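Local structure of ketosynthase (Streptomyces sp. MSC090213JE08, 6KXD) at residues 21-24 / 25-29; 239-242 / 243-247; 266-269 / 270-273; 177-180 / 181-185; 289-292 / 293-296. The protein probably catalyses the decarboxylative condensation of malonyl-ACP with an acyl-ACP, as the ketosynthase of a highly reducing type II polyketide synthase. All coordinates share one frame; numbering follows the deposited sequence.

Contact 1. Residues 21-24 / 25-29; sequences IGTG and VEEYT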
loop_
_atom_site.group_PDB
_atom_site.type_symbol
_atom_site.label_atom_id
_atom_site.label_comp_id
_atom_site.label_asym_id
_atom_site.label_seq_id
_atom_site.Cartn_x
_atom_site.Cartn_y
_atom_site.Cartn_z
ATOM N N ILE A 21 -14.848 -12.148 14.912
ATOM C CA ILE A 21 -15.792 -13.260 14.973
ATOM C C ILE A 21 -15.073 -14.610 15.017
ATOM O O ILE A 21 -15.710 -15.667 14.761
ATOM C CB ILE A 21 -16.819 -13.228 13.824
ATOM C CG1 ILE A 21 -16.223 -13.582 12.456
ATOM C CG2 ILE A 21 -17.525 -11.882 13.820
ATOM C CD1 ILE A 21 -17.237 -13.748 11.369
ATOM N N GLY A 22 -13.772 -14.609 15.324
ATOM C CA GLY A 22 -13.042 -15.854 15.356
ATOM C C GLY A 22 -11.611 -15.741 14.855
ATOM O O GLY A 22 -11.301 -14.963 13.950
ATOM N N THR A 23 -10.755 -16.563 15.457
ATOM C CA THR A 23 -9.309 -16.634 15.217
ATOM C C THR A 23 -8.995 -18.047 14.735
ATOM O O THR A 23 -9.357 -19.020 15.385
ATOM C CB THR A 23 -8.549 -16.261 16.494
ATOM O OG1 THR A 23 -8.764 -14.878 16.773
ATOM C CG2 THR A 23 -7.065 -16.533 16.386
ATOM N N GLY A 24 -8.367 -18.152 13.567
ATOM C CA GLY A 24 -8.126 -19.395 12.886
ATOM C C GLY A 24 -9.253 -19.744 11.942
ATOM O O GLY A 24 -10.360 -19.263 12.120
ATOM N N VAL A 25 -8.928 -20.563 10.939
ATOM C CA VAL A 25 -9.800 -20.913 9.849
ATOM C C VAL A 25 -11.075 -21.576 10.403
ATOM O O VAL A 25 -12.181 -21.360 9.857
ATOM C CB VAL A 25 -9.073 -21.797 8.808
ATOM C CG1 VAL A 25 -8.690 -23.171 9.335
ATOM C CG2 VAL A 25 -9.888 -21.951 7.540
ATOM N N GLU A 26 -10.933 -22.388 11.467
ATOM C CA GLU A 26 -12.084 -23.115 12.062
ATOM C C GLU A 26 -13.047 -22.129 12.717
ATOM O O GLU A 26 -14.200 -22.085 12.338
ATOM C CB GLU A 26 -11.663 -24.127 13.124
ATOM C CG GLU A 26 -11.574 -25.546 12.624
ATOM C CD GLU A 26 -11.197 -26.486 13.756
ATOM O OE1 GLU A 26 -12.057 -26.718 14.652
ATOM O OE2 GLU A 26 -10.029 -26.929 13.776
ATOM N N GLU A 27 -12.543 -21.375 13.700
ATOM C CA GLU A 27 -13.298 -20.348 14.424
ATOM C C GLU A 27 -13.975 -19.397 13.422
ATOM O O GLU A 27 -15.066 -18.909 13.675
ATOM C CB GLU A 27 -12.389 -19.528 15.326
ATOM C CG GLU A 27 -12.385 -19.878 16.805
ATOM C CD GLU A 27 -12.436 -18.642 17.703
ATOM O OE1 GLU A 27 -13.494 -18.398 18.321
ATOM O OE2 GLU A 27 -11.427 -17.909 17.785
ATOM N N TYR A 28 -13.308 -19.111 12.295
ATOM C CA TYR A 28 -13.776 -18.068 11.384
ATOM C C TYR A 28 -14.863 -18.636 10.490
ATOM O O TYR A 28 -15.875 -17.996 10.291
ATOM C CB TYR A 28 -12.628 -17.519 10.534
ATOM C CG TYR A 28 -13.001 -16.364 9.633
ATOM C CD1 TYR A 28 -13.495 -15.192 10.163
ATOM C CD2 TYR A 28 -12.780 -16.423 8.268
ATOM C CE1 TYR A 28 -13.813 -14.106 9.356
ATOM C CE2 TYR A 28 -13.076 -15.348 7.443
ATOM C CZ TYR A 28 -13.615 -14.194 7.988
ATOM O OH TYR A 28 -13.882 -13.118 7.187
ATOM N N THR A 29 -14.655 -19.853 9.976
ATOM C CA THR A 29 -15.690 -20.526 9.250
ATOM C C THR A 29 -16.954 -20.657 10.127
ATOM O O THR A 29 -18.075 -20.572 9.598
ATOM C CB THR A 29 -15.242 -21.905 8.777
ATOM O OG1 THR A 29 -13.972 -21.761 8.133
ATOM C CG2 THR A 29 -16.244 -22.530 7.837
HETATM O O HOH W 1 -10.015 -21.613 14.535
#

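Contact 2. Residues 239-242 / 243-247; sequences VLES and LESAL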
loop_
_atom_site.group_PDB
_atom_site.type_symbol
_atom_site.label_atom_id
_atom_site.label_comp_id
_atom_site.label_asym_id
_atom_site.label_seq_id
_atom_site.Cartn_x
_atom_site.Cartn_y
_atom_site.Cartn_z
ATOM N N VAL A 239 -2.313 -17.737 1.804
ATOM C CA VAL A 239 -1.202 -18.305 1.058
ATOM C C VAL A 239 -1.672 -18.579 -0.369
ATOM O O VAL A 239 -2.594 -19.411 -0.582
ATOM C CB VAL A 239 -0.635 -19.578 1.726
ATOM C CG1 VAL A 239 0.577 -20.087 0.956
ATOM C CG2 VAL A 239 -0.288 -19.333 3.185
ATOM N N LEU A 240 -1.036 -17.893 -1.330
ATOM C CA LEU A 240 -1.204 -18.114 -2.720
ATOM C C LEU A 240 0.008 -18.903 -3.210
ATOM O O LEU A 240 1.130 -18.609 -2.798
ATOM C CB LEU A 240 -1.263 -16.798 -3.499
ATOM C CG LEU A 240 -2.609 -16.083 -3.512
ATOM C CD1 LEU A 240 -2.955 -15.569 -2.132
ATOM C CD2 LEU A 240 -2.575 -14.942 -4.519
ATOM N N GLU A 241 -0.228 -19.824 -4.135
ATOM C CA GLU A 241 0.824 -20.695 -4.656
ATOM C C GLU A 241 0.522 -21.046 -6.096
ATOM O O GLU A 241 -0.644 -21.158 -6.457
ATOM C CB GLU A 241 0.870 -22.005 -3.873
ATOM C CG GLU A 241 1.705 -21.948 -2.619
ATOM C CD GLU A 241 1.912 -23.317 -1.976
ATOM O OE1 GLU A 241 1.207 -23.605 -0.981
ATOM O OE2 GLU A 241 2.779 -24.088 -2.469
ATOM N N SER A 242 1.568 -21.200 -6.911
ATOM C CA SER A 242 1.336 -21.690 -8.270
ATOM C C SER A 242 0.674 -23.061 -8.136
ATOM O O SER A 242 0.980 -23.783 -7.194
ATOM C CB SER A 242 2.594 -21.770 -9.076
ATOM O OG SER A 242 3.433 -22.796 -8.585
ATOM N N LEU A 243 -0.281 -23.373 -9.018
ATOM C CA LEU A 243 -0.853 -24.733 -9.013
ATOM C C LEU A 243 0.275 -25.780 -9.036
ATOM O O LEU A 243 0.234 -26.738 -8.289
ATOM C CB LEU A 243 -1.792 -24.914 -10.205
ATOM C CG LEU A 243 -2.423 -26.308 -10.303
ATOM C CD1 LEU A 243 -3.201 -26.622 -9.033
ATOM C CD2 LEU A 243 -3.322 -26.417 -11.529
ATOM N N GLU A 244 1.272 -25.576 -9.906
ATOM C CA GLU A 244 2.423 -26.466 -10.029
ATOM C C GLU A 244 3.010 -26.772 -8.653
ATOM O O GLU A 244 3.256 -27.915 -8.323
ATOM C CB GLU A 244 3.560 -25.809 -10.806
ATOM C CG GLU A 244 3.490 -25.952 -12.306
ATOM C CD GLU A 244 4.526 -25.069 -12.984
ATOM O OE1 GLU A 244 5.617 -25.590 -13.317
ATOM O OE2 GLU A 244 4.255 -23.849 -13.141
ATOM N N SER A 245 3.293 -25.704 -7.897
ATOM C CA SER A 245 3.988 -25.774 -6.621
ATOM C C SER A 245 3.110 -26.421 -5.541
ATOM O O SER A 245 3.593 -27.085 -4.656
ATOM C CB SER A 245 4.407 -24.395 -6.185
ATOM O OG SER A 245 4.775 -24.419 -4.817
ATOM N N ALA A 246 1.810 -26.138 -5.578
ATOM C CA ALA A 246 0.852 -26.715 -4.641
ATOM C C ALA A 246 0.728 -28.231 -4.887
ATOM O O ALA A 246 0.929 -29.031 -3.961
ATOM C CB ALA A 246 -0.475 -26.020 -4.805
ATOM N N LEU A 247 0.422 -28.612 -6.138
ATOM C CA LEU A 247 0.227 -30.021 -6.518
ATOM C C LEU A 247 1.472 -30.821 -6.131
ATOM O O LEU A 247 1.355 -31.844 -5.461
ATOM C CB LEU A 247 -0.046 -30.134 -8.021
ATOM C CG LEU A 247 -1.424 -29.656 -8.479
ATOM C CD1 LEU A 247 -1.637 -29.923 -9.966
ATOM C CD2 LEU A 247 -2.524 -30.290 -7.640
#

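Contact 3. Residues 266-269 / 270-273; sequences AAHP and TAPN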
loop_
_atom_site.group_PDB
_atom_site.type_symbol
_atom_site.label_atom_id
_atom_site.label_comp_id
_atom_site.label_asym_id
_atom_site.label_seq_id
_atom_site.Cartn_x
_atom_site.Cartn_y
_atom_site.Cartn_z
ATOM N N ALA A 266 -11.539 8.101 -10.215
ATOM C CA ALA A 266 -11.010 9.342 -10.678
ATOM C C ALA A 266 -12.124 10.375 -10.591
ATOM O O ALA A 266 -12.375 11.164 -11.504
ATOM C CB ALA A 266 -10.472 9.204 -12.097
ATOM N N ALA A 267 -12.827 10.353 -9.472
ATOM C CA ALA A 267 -13.976 11.251 -9.285
ATOM C C ALA A 267 -13.880 11.968 -7.931
ATOM O O ALA A 267 -13.591 13.170 -7.837
ATOM C CB ALA A 267 -15.230 10.433 -9.458
ATOM N N HIS A 268 -14.053 11.198 -6.838
ATOM C CA HIS A 268 -14.215 11.777 -5.520
ATOM C C HIS A 268 -13.258 11.109 -4.535
ATOM O O HIS A 268 -12.928 9.953 -4.711
ATOM C CB HIS A 268 -15.685 11.695 -5.063
ATOM C CG HIS A 268 -16.004 12.610 -3.928
ATOM N ND1 HIS A 268 -15.852 12.230 -2.600
ATOM C CD2 HIS A 268 -16.475 13.885 -3.908
ATOM C CE1 HIS A 268 -16.191 13.242 -1.816
ATOM N NE2 HIS A 268 -16.556 14.277 -2.606
ATOM N N PRO A 269 -12.677 11.848 -3.572
ATOM C CA PRO A 269 -11.728 11.242 -2.643
ATOM C C PRO A 269 -12.336 10.284 -1.607
ATOM O O PRO A 269 -11.617 9.520 -1.035
ATOM C CB PRO A 269 -11.047 12.434 -2.004
ATOM C CG PRO A 269 -12.071 13.544 -2.071
ATOM C CD PRO A 269 -12.769 13.298 -3.387
ATOM N N THR A 270 -13.646 10.296 -1.396
ATOM C CA THR A 270 -14.241 9.486 -0.290
ATOM C C THR A 270 -15.526 8.784 -0.740
ATOM O O THR A 270 -15.797 7.674 -0.343
ATOM C CB THR A 270 -14.432 10.325 0.973
ATOM O OG1 THR A 270 -15.409 11.327 0.708
ATOM C CG2 THR A 270 -13.151 10.958 1.475
ATOM N N ALA A 271 -16.267 9.413 -1.651
ATOM C CA ALA A 271 -17.489 8.899 -2.143
ATOM C C ALA A 271 -17.229 7.755 -3.113
ATOM O O ALA A 271 -16.282 7.774 -3.907
ATOM C CB ALA A 271 -18.267 10.029 -2.788
ATOM N N PRO A 272 -18.061 6.698 -3.080
ATOM C CA PRO A 272 -17.941 5.602 -4.028
ATOM C C PRO A 272 -18.510 6.091 -5.359
ATOM O O PRO A 272 -19.226 7.100 -5.385
ATOM C CB PRO A 272 -18.814 4.496 -3.427
ATOM C CG PRO A 272 -19.879 5.273 -2.713
ATOM C CD PRO A 272 -19.199 6.512 -2.161
ATOM N N ASN A 273 -18.179 5.370 -6.407
ATOM C CA ASN A 273 -18.548 5.749 -7.744
ATOM C C ASN A 273 -19.113 4.529 -8.439
ATOM O O ASN A 273 -18.485 3.489 -8.531
ATOM C CB ASN A 273 -17.342 6.281 -8.502
ATOM C CG ASN A 273 -17.723 6.854 -9.850
ATOM O OD1 ASN A 273 -17.807 6.116 -10.834
ATOM N ND2 ASN A 273 -17.927 8.153 -9.879
HETATM O O HOH W 2 -13.430 7.434 -3.107
HETATM O O HOH W 3 -15.376 8.447 -6.424
#

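Contact 4. Residues 177-180 / 181-185; sequences VGYG and LDSIR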
loop_
_atom_site.group_PDB
_atom_site.type_symbol
_atom_site.label_atom_id
_atom_site.label_comp_id
_atom_site.label_asym_id
_atom_site.label_seq_id
_atom_site.Cartn_x
_atom_site.Cartn_y
_atom_site.Cartn_z
ATOM N N VAL A 177 -3.907 -9.590 -2.644
ATOM C CA VAL A 177 -4.144 -10.895 -3.205
ATOM C C VAL A 177 -3.893 -10.833 -4.715
ATOM O O VAL A 177 -3.237 -11.703 -5.280
ATOM C CB VAL A 177 -5.569 -11.403 -2.884
ATOM C CG1 VAL A 177 -5.894 -12.655 -3.660
ATOM C CG2 VAL A 177 -5.784 -11.654 -1.397
ATOM N N GLY A 178 -4.415 -9.788 -5.354
ATOM C CA GLY A 178 -4.233 -9.579 -6.773
ATOM C C GLY A 178 -2.766 -9.450 -7.140
ATOM O O GLY A 178 -2.304 -10.036 -8.121
ATOM N N TYR A 179 -1.997 -8.749 -6.297
ATOM C CA TYR A 179 -0.587 -8.611 -6.535
ATOM C C TYR A 179 0.114 -9.957 -6.403
ATOM O O TYR A 179 1.012 -10.299 -7.191
ATOM C CB TYR A 179 0.058 -7.593 -5.596
ATOM C CG TYR A 179 1.489 -7.315 -5.973
ATOM C CD1 TYR A 179 1.819 -7.002 -7.289
ATOM C CD2 TYR A 179 2.518 -7.449 -5.064
ATOM C CE1 TYR A 179 3.129 -6.747 -7.665
ATOM C CE2 TYR A 179 3.830 -7.175 -5.426
ATOM C CZ TYR A 179 4.136 -6.830 -6.732
ATOM O OH TYR A 179 5.413 -6.558 -7.123
ATOM N N GLY A 180 -0.282 -10.726 -5.402
ATOM C CA GLY A 180 0.224 -12.091 -5.281
ATOM C C GLY A 180 -0.066 -12.870 -6.546
ATOM O O GLY A 180 0.770 -13.574 -7.035
ATOM N N LEU A 181 -1.279 -12.739 -7.060
ATOM C CA LEU A 181 -1.689 -13.461 -8.227
ATOM C C LEU A 181 -0.799 -13.046 -9.395
ATOM O O LEU A 181 -0.237 -13.892 -10.086
ATOM C CB LEU A 181 -3.157 -13.163 -8.508
ATOM C CG LEU A 181 -3.645 -13.600 -9.879
ATOM C CD1 LEU A 181 -3.667 -15.112 -9.954
ATOM C CD2 LEU A 181 -5.003 -12.978 -10.147
ATOM N N ASP A 182 -0.658 -11.737 -9.604
ATOM C CA ASP A 182 0.159 -11.250 -10.704
ATOM C C ASP A 182 1.601 -11.698 -10.522
ATOM O O ASP A 182 2.271 -12.057 -11.514
ATOM C CB ASP A 182 0.084 -9.734 -10.794
ATOM C CG ASP A 182 -1.232 -9.253 -11.341
ATOM O OD1 ASP A 182 -1.920 -10.071 -12.047
ATOM O OD2 ASP A 182 -1.541 -8.063 -11.114
ATOM N N SER A 183 2.074 -11.717 -9.266
ATOM C CA SER A 183 3.450 -12.019 -9.023
ATOM C C SER A 183 3.713 -13.492 -9.347
ATOM O O SER A 183 4.744 -13.826 -9.965
ATOM C CB SER A 183 3.865 -11.653 -7.616
ATOM O OG SER A 183 3.810 -10.241 -7.412
ATOM N N ILE A 184 2.787 -14.356 -8.945
ATOM C CA ILE A 184 2.911 -15.798 -9.263
ATOM C C ILE A 184 2.695 -16.019 -10.765
ATOM O O ILE A 184 3.445 -16.766 -11.397
ATOM C CB ILE A 184 1.979 -16.650 -8.389
ATOM C CG1 ILE A 184 2.432 -16.594 -6.934
ATOM C CG2 ILE A 184 1.932 -18.090 -8.888
ATOM C CD1 ILE A 184 1.413 -17.085 -5.943
ATOM N N ARG A 185 1.713 -15.342 -11.358
ATOM C CA ARG A 185 1.418 -15.545 -12.778
ATOM C C ARG A 185 2.645 -15.201 -13.633
ATOM O O ARG A 185 2.871 -15.854 -14.649
ATOM C CB ARG A 185 0.245 -14.708 -13.275
ATOM C CG ARG A 185 -1.113 -15.335 -13.021
ATOM C CD ARG A 185 -2.161 -14.357 -13.522
ATOM N NE ARG A 185 -3.500 -14.891 -13.474
ATOM C CZ ARG A 185 -4.585 -14.161 -13.693
ATOM N NH1 ARG A 185 -4.485 -12.995 -14.317
ATOM N NH2 ARG A 185 -5.754 -14.607 -13.282
#

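Contact 5. Residues 289-292 / 293-296; sequences GVEQ and EEID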
loop_
_atom_site.group_PDB
_atom_site.type_symbol
_atom_site.label_atom_id
_atom_site.label_comp_id
_atom_site.label_asym_id
_atom_site.label_seq_id
_atom_site.Cartn_x
_atom_site.Cartn_y
_atom_site.Cartn_z
ATOM N N GLY A 289 -11.960 -14.636 -16.581
ATOM C CA GLY A 289 -12.407 -15.375 -17.767
ATOM C C GLY A 289 -13.739 -16.030 -17.471
ATOM O O GLY A 289 -13.962 -17.165 -17.818
ATOM N N VAL A 290 -14.611 -15.246 -16.831
ATOM C CA VAL A 290 -15.793 -15.688 -16.143
ATOM C C VAL A 290 -16.943 -14.769 -16.586
ATOM O O VAL A 290 -16.736 -13.556 -16.687
ATOM C CB VAL A 290 -15.533 -15.641 -14.624
ATOM C CG1 VAL A 290 -16.790 -15.431 -13.811
ATOM C CG2 VAL A 290 -14.769 -16.865 -14.140
ATOM N N GLU A 291 -18.132 -15.347 -16.858
ATOM C CA GLU A 291 -19.342 -14.594 -17.273
ATOM C C GLU A 291 -20.161 -14.259 -16.026
ATOM O O GLU A 291 -20.071 -14.958 -15.028
ATOM C CB GLU A 291 -20.246 -15.368 -18.244
ATOM C CG GLU A 291 -19.522 -16.212 -19.286
ATOM C CD GLU A 291 -18.806 -15.468 -20.402
ATOM O OE1 GLU A 291 -18.956 -14.221 -20.496
ATOM O OE2 GLU A 291 -18.100 -16.144 -21.183
ATOM N N GLN A 292 -20.933 -13.168 -16.094
ATOM C CA GLN A 292 -21.807 -12.750 -15.010
ATOM C C GLN A 292 -22.613 -13.955 -14.484
ATOM O O GLN A 292 -22.777 -14.101 -13.277
ATOM C CB GLN A 292 -22.752 -11.641 -15.472
ATOM C CG GLN A 292 -22.140 -10.248 -15.450
ATOM C CD GLN A 292 -21.622 -9.770 -16.788
ATOM O OE1 GLN A 292 -20.946 -10.485 -17.519
ATOM N NE2 GLN A 292 -21.886 -8.512 -17.096
ATOM N N GLU A 293 -23.106 -14.804 -15.403
ATOM C CA GLU A 293 -23.939 -16.016 -15.100
ATOM C C GLU A 293 -23.262 -16.922 -14.066
ATOM O O GLU A 293 -23.939 -17.494 -13.218
ATOM C CB GLU A 293 -24.199 -16.877 -16.347
ATOM C CG GLU A 293 -25.202 -16.271 -17.316
ATOM C CD GLU A 293 -24.599 -15.230 -18.241
ATOM O OE1 GLU A 293 -23.825 -15.627 -19.125
ATOM O OE2 GLU A 293 -24.862 -14.025 -18.041
ATOM N N GLU A 294 -21.938 -17.084 -14.177
ATOM C CA GLU A 294 -21.227 -18.139 -13.459
ATOM C C GLU A 294 -20.926 -17.709 -12.021
ATOM O O GLU A 294 -20.414 -18.501 -11.244
ATOM C CB GLU A 294 -19.903 -18.512 -14.131
ATOM C CG GLU A 294 -19.978 -18.773 -15.622
ATOM C CD GLU A 294 -18.638 -19.213 -16.183
ATOM O OE1 GLU A 294 -18.128 -20.246 -15.723
ATOM O OE2 GLU A 294 -18.078 -18.501 -17.037
ATOM N N ILE A 295 -21.233 -16.456 -11.663
ATOM C CA ILE A 295 -20.968 -15.971 -10.302
ATOM C C ILE A 295 -22.090 -16.435 -9.362
ATOM O O ILE A 295 -23.259 -16.108 -9.539
ATOM C CB ILE A 295 -20.786 -14.444 -10.273
ATOM C CG1 ILE A 295 -19.582 -13.998 -11.117
ATOM C CG2 ILE A 295 -20.728 -13.964 -8.825
ATOM C CD1 ILE A 295 -18.244 -14.565 -10.689
ATOM N N ASP A 296 -21.703 -17.180 -8.322
ATOM C CA ASP A 296 -22.643 -17.758 -7.377
ATOM C C ASP A 296 -23.085 -16.720 -6.357
ATOM O O ASP A 296 -24.248 -16.664 -6.028
ATOM C CB ASP A 296 -22.049 -19.024 -6.768
ATOM C CG ASP A 296 -21.899 -20.046 -7.877
ATOM O OD1 ASP A 296 -22.887 -20.205 -8.635
ATOM O OD2 ASP A 296 -20.787 -20.579 -8.052
#

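Contact 1. Residues 21-24 / 25-29
Glu27 reaches back from the first turn of helix 24-34 and takes the backbone N-H of Thr23, with OE2 2.8 Å from Thr23 N. The turn carries the chain from the central sheet of the thiolase-like fold into this helix. The N-H aims fairly straight (157°) but meets the oxygen from above the carboxylate plane. A bend at chi2 (-136°) lays the carboxylate beside Gly22 CA, and a side chain on Gly22 would run into the carbonyl O of Glu27, so glycine suits this place. The far oxygen, OE1, has a long, weak ion pair with Arg36. One turn of helix closes where Tyr28 N bonds to Gly24 O at 3.0 Å, in the carbonyl plane. Water 1 bridges the same turn, accepting from Glu27 N at 2.7 Å and donating to Thr23 O at 2.8 Å. Farther in, Tyr28 has CG anti to its backbone N (chi1 -176°), which brings the ring alongside Ile21. Its hydroxyl is hydrogen-bonded to Leu344 O, while Ile347 and Leu351 of helix 341-355 pack on the ring. Ile21 crosses it at a slant, Ile21 CG1 lying 3.9 Å from Tyr28 CD1 and Ile21 CD1 4.0 Å from Tyr28 CE1.

Contact 2. Residues 239-242 / 243-247
At Ser242 strand 239-242 runs straight into helix 243-247, the two axes approaching to 5.0 Å with their directions 99° apart, and Ala246 N closes the first helical turn on Ser242 O (3.0 Å, 160° at the hydrogen). This is a strand-to-helix corner with Ser242 as the N-cap, where a strand of the central sheet of the thiolase-like fold ends. The serine hydroxyl lies between its own backbone N and carbonyl carbon (chi1 69°), which turns it over the start of the helix, and OG accepts from Ser245 N at 3.0 Å. The same OG is hydrogen-bonded to Asp190, so the cap is itself held by a second-shell residue. Ser245 then hands its own hydroxyl to the strand: OG donates to Glu241 OE2 at 3.1 Å, on the anti lone pair, away from the other carboxylate oxygen. Beyond CG the Glu241 chain is extended, and its buried carboxylate is gripped by charges, OE1 by Arg249 and OE2 by Arg103, with Thr13 OG1 also bonded to OE1. Putting an alanine here removes the carboxylate, and Arg249 and Arg103 would probably be left without the negative charge they share, and Ser245 OG without its acceptor. The Ala246 methyl packs on Val11 and Thr13 of strand 10-19. On the first turn of the helix, Glu244 CB passes 3.7 Å from Ser242 OG.

Contact 3. Residues 266-269 / 270-273
The connection between strand 255-264 and helix 274-288 doubles back at Pro269 and Thr270, and the His268 ring fastens the bend by gripping the backbone N-H groups of Thr270 and Ala271. Its ND1 accepts from Ala271 N at 3.0 Å and from Thr270 N at 3.2 Å. Both bonds are nearly straight at the hydrogen, though each donor is tilted by a little over 25° from the ring plane; the pair is consistent with an ND1 that carries no proton. With CG anti to the backbone N (chi1 -163°), the ring swings toward the returning chain. Pro269 CD lies over one face, 3.3 Å above the plane and toward the rim, while Ala271 CB comes to 3.3 Å from His268 ND1 and Thr270 OG1 to 3.3 Å from His268 CE1. The bend belongs to the C-terminal half of the ketosynthase fold and leads into an N-cap: Asn273 OD1 takes Gly276 N at the start of helix 274-288. Pro269 packs on His156 and Thr270 on Pro150, both of a neighbouring subunit. Water joins the two limbs of the bend, water 3 accepting from His268 N and lying 2.8 Å from Ala271 O, and water 2 sitting between that oxygen and His268 O. Nearer the helix, Asn273 ND2 rests against the methyl of Ala267, 3.6 Å from its CB.

Contact 4. Residues 177-180 / 181-185
Ser183 lies one turn beyond Tyr179, and its side chain folds back on that residue atom by atom. CB sits 3.2 Å from Tyr179 O. OG, placed beside its own backbone N (chi1 -66°), donates to the same carbonyl oxygen at 2.8 Å, coming from above the carbonyl plane. Ser183 N reaches that oxygen from the opposite face at 2.7 Å, so Tyr179 O is held by two donors from one residue. The hydroxyl oxygen also stands over the centre of the Tyr179 ring, 3.4 Å above its plane; since the proton goes to the carbonyl, it is the oxygen that covers this face. Past the ring, Tyr179 OH is hydrogen-bonded to Glu162. All this happens on helix 172-185, a buried alpha-helix whose counterpart in ketosynthases follows the nucleophilic cysteine and which here lies between the central sheet and a neighbouring subunit. From that subunit Tyr187 meets the Tyr179 ring, Arg190 makes a weak hydrogen bond to Ser183 OG, and Arg196 forms a salt bridge with Asp182 OD2, which is also hydrogen-bonded to Tyr260 of its own chain. Before and after the Ser183-Tyr179 pair the regular i to i+4 bonds continue, Leu181 N to Val177 O, Asp182 N to Gly178 O and Ile184 N to Gly180 O. Ile184 CG1 lies 3.4 Å from Gly180 O, one turn back along the helix. Leu181 CD2 lies over one face of the Arg185 guanidinium group, 3.6 Å above its plane.

Contact 5. Residues 289-292 / 293-296
Glu294 and Glu291 meet in a short 3-10 turn that follows the Schellman motif at Gly289, whose positive phi ends helix 274-288 and frees the chain to turn toward strand 297-299. The Glu294 chain runs extended beyond CG, back alongside the turn, so that OE2 accepts from Glu291 N at 3.2 Å, nearly straight (166°), on the anti side but well out of the carboxylate plane. The backbone answers in the other direction, with Glu294 N on Glu291 O at 3.0 Å and Ile295 N on Gln292 O at 3.2 Å; in both, the donor stands above the carbonyl plane. An alanine here has no carboxylate, and the N-H of Glu291 would probably be left without its mate and the start of the turn freer to move. Like charges also gather here: Glu291 OE2 lies 4.8 Å from Glu294 OE2, close enough that the two may raise each other's pKa somewhat. Gln292 instead reaches inward, NE2 bonding Val319 O. The apolar side faces the body of the protein, where Leu285 packs on both Val290 and Ile295. These two side chains cross at about a right angle, with Val290 CG1 3.6 Å from Ile295 CD1.

In the fold
Contact 4 is the one built wholly of buried residues; contacts 1 and 2 are partly buried corners where the central sheet passes into a helix, and contacts 3 and 5 lie at the surface. Contacts 2 and 4 touch directly, Leu240 of the strand packing on Val177 and Ile184 of helix 172-185. Contacts 3 and 5, about 27 Å apart between centres, flank helix 274-288, one just before its start and the other just after its end. A neighbouring subunit meets contacts 3 and 4. Charge follows place: contact 2 satisfies its buried glutamate with arginines, while contact 5 leaves its glutamates close together. Contacts 1 and 3 each contain bridging water within their own turn.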